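Local coordinates for protein putative phosphomannomutase (Thermus thermophilus, PDB 1TUO) that probably isomerises phosphorylated sugars by moving a phosphate group within them, as a magnesium-dependent member of the phosphohexose mutase family, at residues 264-267 with 268-271; 288-291 with 292-295; 371-374 with 375-379; 363-366 with 367-370. One frame throughout, in Å; residues are numbered along the deposited sequence.

Contact 1: 264-267 with 268-271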
loop_
_atom_site.group_PDB
_atom_site.type_symbol
_atom_site.label_atom_id
_atom_site.label_comp_id
_atom_site.label_asym_id
_atom_site.label_seq_id
_atom_site.Cartn_x
_atom_site.Cartn_y
_atom_site.Cartn_z
ATOM N N PHE A 264 -5.797 -16.433 -7.275
ATOM C CA PHE A 264 -5.229 -15.143 -6.912
ATOM C C PHE A 264 -5.678 -14.065 -7.903
ATOM O O PHE A 264 -5.673 -14.275 -9.117
ATOM C CB PHE A 264 -3.705 -15.224 -6.893
ATOM C CG PHE A 264 -3.040 -13.962 -6.437
ATOM C CD1 PHE A 264 -3.284 -13.455 -5.162
ATOM C CD2 PHE A 264 -2.171 -13.278 -7.279
ATOM C CE1 PHE A 264 -2.674 -12.285 -4.736
ATOM C CE2 PHE A 264 -1.554 -12.108 -6.862
ATOM C CZ PHE A 264 -1.806 -11.609 -5.587
ATOM N N PHE A 265 -6.070 -12.916 -7.365
ATOM C CA PHE A 265 -6.526 -11.768 -8.152
ATOM C C PHE A 265 -5.475 -10.702 -7.822
ATOM O O PHE A 265 -5.501 -10.106 -6.737
ATOM C CB PHE A 265 -7.923 -11.366 -7.658
ATOM C CG PHE A 265 -8.665 -10.420 -8.566
ATOM C CD1 PHE A 265 -9.192 -10.855 -9.782
ATOM C CD2 PHE A 265 -8.897 -9.109 -8.170
ATOM C CE1 PHE A 265 -9.947 -9.993 -10.580
ATOM C CE2 PHE A 265 -9.647 -8.245 -8.959
ATOM C CZ PHE A 265 -10.176 -8.688 -10.167
ATOM N N ASN A 266 -4.556 -10.467 -8.757
ATOM C CA ASN A 266 -3.439 -9.547 -8.533
ATOM C C ASN A 266 -3.702 -8.040 -8.550
ATOM O O ASN A 266 -4.778 -7.585 -8.928
ATOM C CB ASN A 266 -2.285 -9.889 -9.494
ATOM C CG ASN A 266 -2.552 -9.457 -10.921
ATOM O OD1 ASN A 266 -3.155 -8.414 -11.162
ATOM N ND2 ASN A 266 -2.074 -10.247 -11.877
ATOM N N PRO A 267 -2.705 -7.245 -8.118
ATOM C CA PRO A 267 -2.809 -5.784 -8.071
ATOM C C PRO A 267 -3.244 -5.098 -9.357
ATOM O O PRO A 267 -3.938 -4.083 -9.310
ATOM C CB PRO A 267 -1.413 -5.360 -7.640
ATOM C CG PRO A 267 -1.038 -6.464 -6.692
ATOM C CD PRO A 267 -1.458 -7.692 -7.466
ATOM N N HIS A 268 -2.822 -5.637 -10.495
ATOM C CA HIS A 268 -3.171 -5.065 -11.793
ATOM C C HIS A 268 -4.661 -5.265 -12.026
ATOM O O HIS A 268 -5.345 -4.386 -12.551
ATOM C CB HIS A 268 -2.374 -5.759 -12.898
ATOM C CG HIS A 268 -0.893 -5.739 -12.668
ATOM N ND1 HIS A 268 -0.119 -4.621 -12.897
ATOM C CD2 HIS A 268 -0.056 -6.686 -12.185
ATOM C CE1 HIS A 268 1.134 -4.882 -12.563
ATOM N NE2 HIS A 268 1.199 -6.127 -12.127
ATOM N N GLN A 269 -5.153 -6.433 -11.627
ATOM C CA GLN A 269 -6.564 -6.744 -11.776
ATOM C C GLN A 269 -7.372 -5.878 -10.818
ATOM O O GLN A 269 -8.409 -5.333 -11.187
ATOM C CB GLN A 269 -6.806 -8.226 -11.501
ATOM C CG GLN A 269 -6.190 -9.135 -12.572
ATOM C CD GLN A 269 -6.282 -10.608 -12.218
ATOM O OE1 GLN A 269 -5.556 -11.093 -11.351
ATOM N NE2 GLN A 269 -7.177 -11.326 -12.885
ATOM N N VAL A 270 -6.890 -5.733 -9.591
ATOM C CA VAL A 270 -7.604 -4.907 -8.626
ATOM C C VAL A 270 -7.651 -3.459 -9.080
ATOM O O VAL A 270 -8.712 -2.832 -9.085
ATOM C CB VAL A 270 -6.939 -4.955 -7.240
ATOM C CG1 VAL A 270 -7.468 -3.816 -6.356
ATOM C CG2 VAL A 270 -7.210 -6.291 -6.594
ATOM N N LEU A 271 -6.494 -2.926 -9.463
ATOM C CA LEU A 271 -6.414 -1.534 -9.885
ATOM C C LEU A 271 -7.299 -1.212 -11.082
ATOM O O LEU A 271 -8.043 -0.230 -11.060
ATOM C CB LEU A 271 -4.965 -1.158 -10.210
ATOM C CG LEU A 271 -4.754 0.280 -10.677
ATOM C CD1 LEU A 271 -5.191 1.269 -9.594
ATOM C CD2 LEU A 271 -3.278 0.470 -11.019
HETATM O O HOH W 1 -7.371 -13.878 -11.451
#

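Contact 2: 288-291 with 292-295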
loop_
_atom_site.group_PDB
_atom_site.type_symbol
_atom_site.label_atom_id
_atom_site.label_comp_id
_atom_site.label_asym_id
_atom_site.label_seq_id
_atom_site.Cartn_x
_atom_site.Cartn_y
_atom_site.Cartn_z
ATOM N N VAL A 288 -3.366 7.569 -12.070
ATOM C CA VAL A 288 -1.915 7.643 -11.966
ATOM C C VAL A 288 -1.390 6.248 -11.639
ATOM O O VAL A 288 -1.945 5.562 -10.788
ATOM C CB VAL A 288 -1.485 8.632 -10.859
ATOM C CG1 VAL A 288 0.024 8.860 -10.918
ATOM C CG2 VAL A 288 -2.249 9.946 -11.015
ATOM N N LYS A 289 -0.336 5.829 -12.332
ATOM C CA LYS A 289 0.239 4.499 -12.118
ATOM C C LYS A 289 1.754 4.536 -12.215
ATOM O O LYS A 289 2.310 5.346 -12.956
ATOM C CB LYS A 289 -0.295 3.518 -13.172
ATOM C CG LYS A 289 -0.061 3.983 -14.615
ATOM C CD LYS A 289 -0.258 2.865 -15.649
ATOM C CE LYS A 289 1.084 2.282 -16.097
ATOM N NZ LYS A 289 0.970 1.344 -17.261
ATOM N N ASN A 290 2.440 3.674 -11.469
ATOM C CA ASN A 290 3.887 3.671 -11.597
ATOM C C ASN A 290 4.268 2.849 -12.829
ATOM O O ASN A 290 3.419 2.203 -13.452
ATOM C CB ASN A 290 4.593 3.165 -10.319
ATOM C CG ASN A 290 4.523 1.653 -10.130
ATOM O OD1 ASN A 290 4.395 0.882 -11.084
ATOM N ND2 ASN A 290 4.654 1.225 -8.876
ATOM N N PHE A 291 5.549 2.893 -13.172
ATOM C CA PHE A 291 6.105 2.234 -14.351
ATOM C C PHE A 291 5.894 0.724 -14.511
ATOM O O PHE A 291 5.964 0.211 -15.626
ATOM C CB PHE A 291 7.601 2.562 -14.406
ATOM C CG PHE A 291 8.213 2.456 -15.775
ATOM C CD1 PHE A 291 7.569 2.990 -16.887
ATOM C CD2 PHE A 291 9.475 1.886 -15.939
ATOM C CE1 PHE A 291 8.172 2.963 -18.146
ATOM C CE2 PHE A 291 10.086 1.855 -17.189
ATOM C CZ PHE A 291 9.435 2.395 -18.295
ATOM N N ALA A 292 5.637 0.012 -13.420
ATOM C CA ALA A 292 5.465 -1.437 -13.501
ATOM C C ALA A 292 4.011 -1.899 -13.533
ATOM O O ALA A 292 3.730 -3.102 -13.511
ATOM C CB ALA A 292 6.205 -2.110 -12.344
ATOM N N VAL A 293 3.088 -0.947 -13.586
ATOM C CA VAL A 293 1.668 -1.262 -13.633
ATOM C C VAL A 293 1.228 -1.660 -15.044
ATOM O O VAL A 293 1.722 -1.129 -16.037
ATOM C CB VAL A 293 0.822 -0.054 -13.151
ATOM C CG1 VAL A 293 -0.654 -0.298 -13.422
ATOM C CG2 VAL A 293 1.054 0.176 -11.658
ATOM N N THR A 294 0.293 -2.601 -15.103
ATOM C CA THR A 294 -0.263 -3.128 -16.348
ATOM C C THR A 294 -0.630 -2.056 -17.363
ATOM O O THR A 294 -1.146 -0.999 -16.995
ATOM C CB THR A 294 -1.543 -3.942 -16.076
ATOM O OG1 THR A 294 -2.127 -4.347 -17.321
ATOM C CG2 THR A 294 -2.559 -3.093 -15.307
ATOM N N TRP A 295 -0.382 -2.331 -18.640
ATOM C CA TRP A 295 -0.742 -1.365 -19.665
ATOM C C TRP A 295 -2.232 -1.437 -19.974
ATOM O O TRP A 295 -2.720 -0.718 -20.844
ATOM C CB TRP A 295 0.071 -1.572 -20.948
ATOM C CG TRP A 295 0.121 -2.973 -21.451
ATOM C CD1 TRP A 295 -0.711 -4.006 -21.122
ATOM C CD2 TRP A 295 1.053 -3.494 -22.402
ATOM N NE1 TRP A 295 -0.352 -5.144 -21.812
ATOM C CE2 TRP A 295 0.728 -4.854 -22.606
ATOM C CE3 TRP A 295 2.132 -2.942 -23.105
ATOM C CZ2 TRP A 295 1.445 -5.669 -23.483
ATOM C CZ3 TRP A 295 2.844 -3.752 -23.977
ATOM C CH2 TRP A 295 2.497 -5.101 -24.158
#

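Contact 3: 371-374 with 375-379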
loop_
_atom_site.group_PDB
_atom_site.type_symbol
_atom_site.label_atom_id
_atom_site.label_comp_id
_atom_site.label_asym_id
_atom_site.label_seq_id
_atom_site.Cartn_x
_atom_site.Cartn_y
_atom_site.Cartn_z
ATOM N N LYS A 371 -13.133 -9.571 -16.360
ATOM C CA LYS A 371 -13.385 -10.083 -17.709
ATOM C C LYS A 371 -13.943 -8.935 -18.548
ATOM O O LYS A 371 -13.694 -8.849 -19.750
ATOM C CB LYS A 371 -14.401 -11.227 -17.670
ATOM C CG LYS A 371 -13.943 -12.455 -16.903
ATOM C CD LYS A 371 -12.795 -13.164 -17.592
ATOM C CE LYS A 371 -12.377 -14.406 -16.810
ATOM N NZ LYS A 371 -11.280 -15.163 -17.484
ATOM N N GLU A 372 -14.700 -8.057 -17.895
ATOM C CA GLU A 372 -15.287 -6.897 -18.551
ATOM C C GLU A 372 -14.167 -5.905 -18.863
ATOM O O GLU A 372 -14.202 -5.202 -19.874
ATOM C CB GLU A 372 -16.342 -6.258 -17.637
ATOM C CG GLU A 372 -16.937 -4.942 -18.128
ATOM C CD GLU A 372 -17.907 -5.093 -19.298
ATOM O OE1 GLU A 372 -18.489 -6.185 -19.483
ATOM O OE2 GLU A 372 -18.100 -4.095 -20.021
ATOM N N VAL A 373 -13.165 -5.844 -17.991
ATOM C CA VAL A 373 -12.035 -4.964 -18.238
ATOM C C VAL A 373 -11.331 -5.477 -19.492
ATOM O O VAL A 373 -10.966 -4.702 -20.372
ATOM C CB VAL A 373 -11.025 -4.977 -17.064
ATOM C CG1 VAL A 373 -9.733 -4.283 -17.471
ATOM C CG2 VAL A 373 -11.632 -4.280 -15.851
ATOM N N GLU A 374 -11.142 -6.789 -19.565
ATOM C CA GLU A 374 -10.476 -7.371 -20.725
ATOM C C GLU A 374 -11.276 -7.146 -22.007
ATOM O O GLU A 374 -10.702 -6.916 -23.070
ATOM C CB GLU A 374 -10.216 -8.863 -20.487
ATOM C CG GLU A 374 -8.975 -9.105 -19.624
ATOM C CD GLU A 374 -8.770 -10.555 -19.227
ATOM O OE1 GLU A 374 -7.596 -10.977 -19.140
ATOM O OE2 GLU A 374 -9.768 -11.268 -18.985
ATOM N N ALA A 375 -12.600 -7.187 -21.899
ATOM C CA ALA A 375 -13.454 -6.972 -23.066
ATOM C C ALA A 375 -13.356 -5.525 -23.549
ATOM O O ALA A 375 -13.206 -5.268 -24.744
ATOM C CB ALA A 375 -14.908 -7.309 -22.723
ATOM N N LEU A 376 -13.448 -4.584 -22.618
ATOM C CA LEU A 376 -13.377 -3.168 -22.960
ATOM C C LEU A 376 -12.005 -2.723 -23.470
ATOM O O LEU A 376 -11.909 -1.768 -24.240
ATOM C CB LEU A 376 -13.775 -2.319 -21.746
ATOM C CG LEU A 376 -15.214 -2.491 -21.250
ATOM C CD1 LEU A 376 -15.423 -1.679 -19.967
ATOM C CD2 LEU A 376 -16.193 -2.036 -22.342
ATOM N N THR A 377 -10.944 -3.396 -23.032
ATOM C CA THR A 377 -9.592 -3.037 -23.471
ATOM C C THR A 377 -9.172 -3.840 -24.692
ATOM O O THR A 377 -8.302 -3.411 -25.451
ATOM C CB THR A 377 -8.528 -3.294 -22.376
ATOM O OG1 THR A 377 -8.562 -4.671 -21.985
ATOM C CG2 THR A 377 -8.777 -2.414 -21.164
ATOM N N GLY A 378 -9.782 -5.007 -24.865
ATOM C CA GLY A 378 -9.444 -5.862 -25.988
ATOM C C GLY A 378 -8.132 -6.582 -25.741
ATOM O O GLY A 378 -7.508 -7.099 -26.666
ATOM N N LEU A 379 -7.712 -6.613 -24.480
ATOM C CA LEU A 379 -6.456 -7.254 -24.106
ATOM C C LEU A 379 -6.641 -8.312 -23.027
ATOM O O LEU A 379 -7.569 -8.232 -22.219
ATOM C CB LEU A 379 -5.474 -6.202 -23.585
ATOM C CG LEU A 379 -5.086 -5.054 -24.521
ATOM C CD1 LEU A 379 -4.284 -4.017 -23.744
ATOM C CD2 LEU A 379 -4.278 -5.599 -25.694
#

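Contact 4: 363-366 with 367-370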
loop_
_atom_site.group_PDB
_atom_site.type_symbol
_atom_site.label_atom_id
_atom_site.label_comp_id
_atom_site.label_asym_id
_atom_site.label_seq_id
_atom_site.Cartn_x
_atom_site.Cartn_y
_atom_site.Cartn_z
ATOM N N GLY A 363 -23.112 -6.367 -9.314
ATOM C CA GLY A 363 -23.792 -7.647 -9.314
ATOM C C GLY A 363 -22.912 -8.686 -9.991
ATOM O O GLY A 363 -23.369 -9.765 -10.367
ATOM N N LYS A 364 -21.637 -8.353 -10.156
ATOM C CA LYS A 364 -20.689 -9.264 -10.784
ATOM C C LYS A 364 -19.521 -9.482 -9.833
ATOM O O LYS A 364 -19.035 -8.527 -9.220
ATOM C CB LYS A 364 -20.178 -8.670 -12.104
ATOM C CG LYS A 364 -21.289 -8.379 -13.108
ATOM C CD LYS A 364 -20.799 -7.642 -14.343
ATOM C CE LYS A 364 -19.977 -8.532 -15.257
ATOM N NZ LYS A 364 -19.813 -7.901 -16.602
ATOM N N ASP A 365 -19.082 -10.727 -9.684
ATOM C CA ASP A 365 -17.955 -10.978 -8.797
ATOM C C ASP A 365 -16.720 -10.360 -9.439
ATOM O O ASP A 365 -16.761 -9.930 -10.591
ATOM C CB ASP A 365 -17.761 -12.479 -8.523
ATOM C CG ASP A 365 -17.383 -13.274 -9.756
ATOM O OD1 ASP A 365 -16.453 -12.871 -10.472
ATOM O OD2 ASP A 365 -18.013 -14.326 -9.996
ATOM N N LEU A 366 -15.623 -10.297 -8.697
ATOM C CA LEU A 366 -14.410 -9.676 -9.216
ATOM C C LEU A 366 -13.863 -10.274 -10.508
ATOM O O LEU A 366 -13.386 -9.545 -11.382
ATOM C CB LEU A 366 -13.332 -9.679 -8.127
ATOM C CG LEU A 366 -13.701 -8.799 -6.927
ATOM C CD1 LEU A 366 -12.691 -9.015 -5.809
ATOM C CD2 LEU A 366 -13.741 -7.328 -7.349
ATOM N N ALA A 367 -13.932 -11.593 -10.626
ATOM C CA ALA A 367 -13.440 -12.273 -11.815
ATOM C C ALA A 367 -14.234 -11.808 -13.026
ATOM O O ALA A 367 -13.670 -11.552 -14.089
ATOM C CB ALA A 367 -13.560 -13.790 -11.641
ATOM N N GLU A 368 -15.547 -11.682 -12.859
ATOM C CA GLU A 368 -16.392 -11.237 -13.959
ATOM C C GLU A 368 -16.165 -9.762 -14.274
ATOM O O GLU A 368 -16.234 -9.353 -15.435
ATOM C CB GLU A 368 -17.868 -11.496 -13.642
ATOM C CG GLU A 368 -18.208 -12.979 -13.568
ATOM C CD GLU A 368 -17.774 -13.737 -14.819
ATOM O OE1 GLU A 368 -18.287 -13.432 -15.919
ATOM O OE2 GLU A 368 -16.912 -14.637 -14.703
ATOM N N GLN A 369 -15.888 -8.960 -13.252
ATOM C CA GLN A 369 -15.634 -7.549 -13.500
ATOM C C GLN A 369 -14.349 -7.400 -14.301
ATOM O O GLN A 369 -14.266 -6.577 -15.209
ATOM C CB GLN A 369 -15.514 -6.765 -12.188
ATOM C CG GLN A 369 -16.830 -6.572 -11.450
ATOM C CD GLN A 369 -16.677 -5.675 -10.231
ATOM O OE1 GLN A 369 -16.261 -4.527 -10.347
ATOM N NE2 GLN A 369 -17.009 -6.203 -9.055
ATOM N N PHE A 370 -13.341 -8.206 -13.975
ATOM C CA PHE A 370 -12.095 -8.103 -14.707
ATOM C C PHE A 370 -12.261 -8.586 -16.146
ATOM O O PHE A 370 -11.613 -8.064 -17.050
ATOM C CB PHE A 370 -10.976 -8.885 -14.019
ATOM C CG PHE A 370 -9.639 -8.670 -14.660
ATOM C CD1 PHE A 370 -9.050 -7.409 -14.650
ATOM C CD2 PHE A 370 -9.009 -9.700 -15.348
ATOM C CE1 PHE A 370 -7.856 -7.174 -15.320
ATOM C CE2 PHE A 370 -7.817 -9.480 -16.022
ATOM C CZ PHE A 370 -7.238 -8.217 -16.012
HETATM O O HOH W 2 -18.084 -9.593 -17.445
HETATM O O HOH W 3 -17.242 -15.872 -11.763
#

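Contact 1: 264-267 with 268-271
N266 and Q269 hold each other in a capping box at the start of helix 267-280. N266 OD1 accepts from Q269 N at 2.9 Å, with the donor almost in line with the side-chain C=O, and takes a weaker, strongly bent bond from H268 N. In return, N266 N gives its hydrogen to Q269 OE1 over 2.8 Å, tilted out of that amide's plane. With CG between its own N and carbonyl carbon (chi1 75°), N266 folds its amide back over the first turn, while its ND2 bonds to H381 NE2. Extended beyond CG, Q269 reaches back to the strand end, and a water joins its NE2 to F264 O. Behind the box the helix begins with V270 N bonded to N266 O and L271 N to P267 O; P267, lacking an N-H, suits a first turn where none is needed. Beyond these, Q269 CB stands over the centre of the F265 ring, 3.6 Å from its centroid, a CH-pi contact, and V270 CG2 comes within 3.6 Å of F265 CD2. Asparagine and glutamine satisfy N-H groups of the first turn and the N-cap without formal charge, fixing the passage from strand 263-265 into the helix.

Contact 2: 288-291 with 292-295
K289 crosses V293 along much of its length before its amine reaches the backbone beyond. Its CB starts 3.7 Å from V293 CB, with V293 CG1 close by. CG lies between the backbone N and the carbonyl carbon (chi1 55°), which sets CD 3.9 Å from V293 CG1; the bend at chi3 then turns CE and NZ toward the carbonyls. CE nears V293 O, and NZ ends the path with hydrogen bonds to V293 O at 2.9 Å and T294 O at 3.2 Å. The amine stands well out of both carbonyl planes; its strongest partner is D298 of helix 296-304, with which it forms a salt bridge. A long lysine suits this buried place because its methylenes pack on valine while its ammonium group serves two carbonyls and an acid.

The backbone beneath makes a type I beta turn from N290 to V293, closed by V293 N bonding to N290 O over 3.2 Å. N290 reinforces it from the side chain: OD1 accepts from A292 N at 2.8 Å, tilted from the amide plane, and the same oxygen lies 3.5 Å from V293 CG2. Its ND2 is held by E333 OE1.

The turn carries the chain from strand 286-290 of a four-stranded sheet toward helix 296-304. Strand 308-311 flanks K289 and F291, L271 of helix 267-280 packs against V293, and strand 426-431 covers A292 and W295. F291 also makes a cation-pi contact with K420, tying the turn to the C-terminal sheet.

Contact 3: 371-374 with 375-379
E372 lies obliquely over L376, one turn further along helix 366-377. Its CG is anti to the backbone N (chi1 174°), and a bend at chi2 brings the carboxylate round until OE2 is 3.5 Å from L376 CG and almost as close to both methyl carbons. This is van der Waals contact of one carboxylate oxygen with the branch of the leucine; a glutamate can make it while its other oxygen, OE1, faces a long, weak ion pair with K364.

At the end of the helix the work passes to T377. Its OG1 donates to V373 O at 2.9 Å, and T377 N bonds to the same carbonyl at 3.0 Å, the two arriving from opposite faces of its plane. OG1 also accepts from L379 N at 3.3 Å, which makes an ST turn. A threonine fits because one hydroxyl can both give and receive where the helical bonding runs out, while its methyl CG2 lies near V373 CG1.

The backbone then leaves the helix. G378 N bonds to E374 O at 2.8 Å, L379 N adds only a weak bond to that oxygen, and G378 takes a positive phi (77°), which glycine adopts easily. The extended chain of E374 passes L379 O, with CG 3.1 Å away, and its OE1 bonds to H381 N.

V373 and L376 rest on L276 of helix 267-280, while T377 and L379 pack on L296 of helix 296-304, whose R299 and R303 also bond to the carbonyls of T377 and L376, respectively.

Contact 4: 363-366 with 367-370
D365 caps the first turn of helix 366-377. Its OD1 accepts from E368 N at 2.8 Å, met nearly along the C-O axis, because a chi1 of 65° folds the carboxylate back toward the backbone it serves. A negatively charged group also suits this helix start, where it should interact favourably with the helix dipole. Two regular helical bonds follow, Q369 N to D365 O at 3.0 Å and F370 N to L366 O at 2.9 Å. A further direct bond comes from a side chain: Q369 NE2 donates to K364 O over 3.1 Å, tilted 30° from the carbonyl plane, and S358 OG is its second partner. Glutamine is long enough to reach back to the residue before the cap.

The N-cap thus marks where the chain, having left helix 348-362 at G363, turns into the next helix.

Two waters add bridges between the segments. One joins K364 NZ to E368 O, and the amine also makes a long, weak ion pair with E372; the other gives hydrogens to D365 OD2 and E368 OE2, linking two acids whose carboxylate planes stand nearly perpendicular.

Van der Waals contact is lighter. K364 CB approaches E368 CB and Q369 CG, each at 4.0 Å, and in two places a carbon meets a polar atom: E368 CG lies 3.6 Å from D365 OD1, and L366 CD2 3.9 Å from Q369 NE2. The leucine side chain also packs on L355 and V359 of helix 348-362 and on F265. F370 turns to T272 and T273 of helix 267-280.

Along the chain the order is contact 1, contact 2, contact 4, contact 3. Contacts 1 and 2 bracket helix 267-280 and strand 286-290, with centres about 12 Å apart, and meet where H268 ND1 bonds to T294 N and L271 packs on V293. Contacts 4 and 3 share helix 366-377, one at its start and the other at its end, their centres also about 12 Å apart. Contact 4 touches contact 1 through F265, L366, Q269 and F370, whereas the centres of contacts 2 and 4 lie about 22 Å apart. Together they show how helix 366-377 packs on strand 263-265 and helix 267-280 and leads directly to strand 382-386 of the C-terminal sheet.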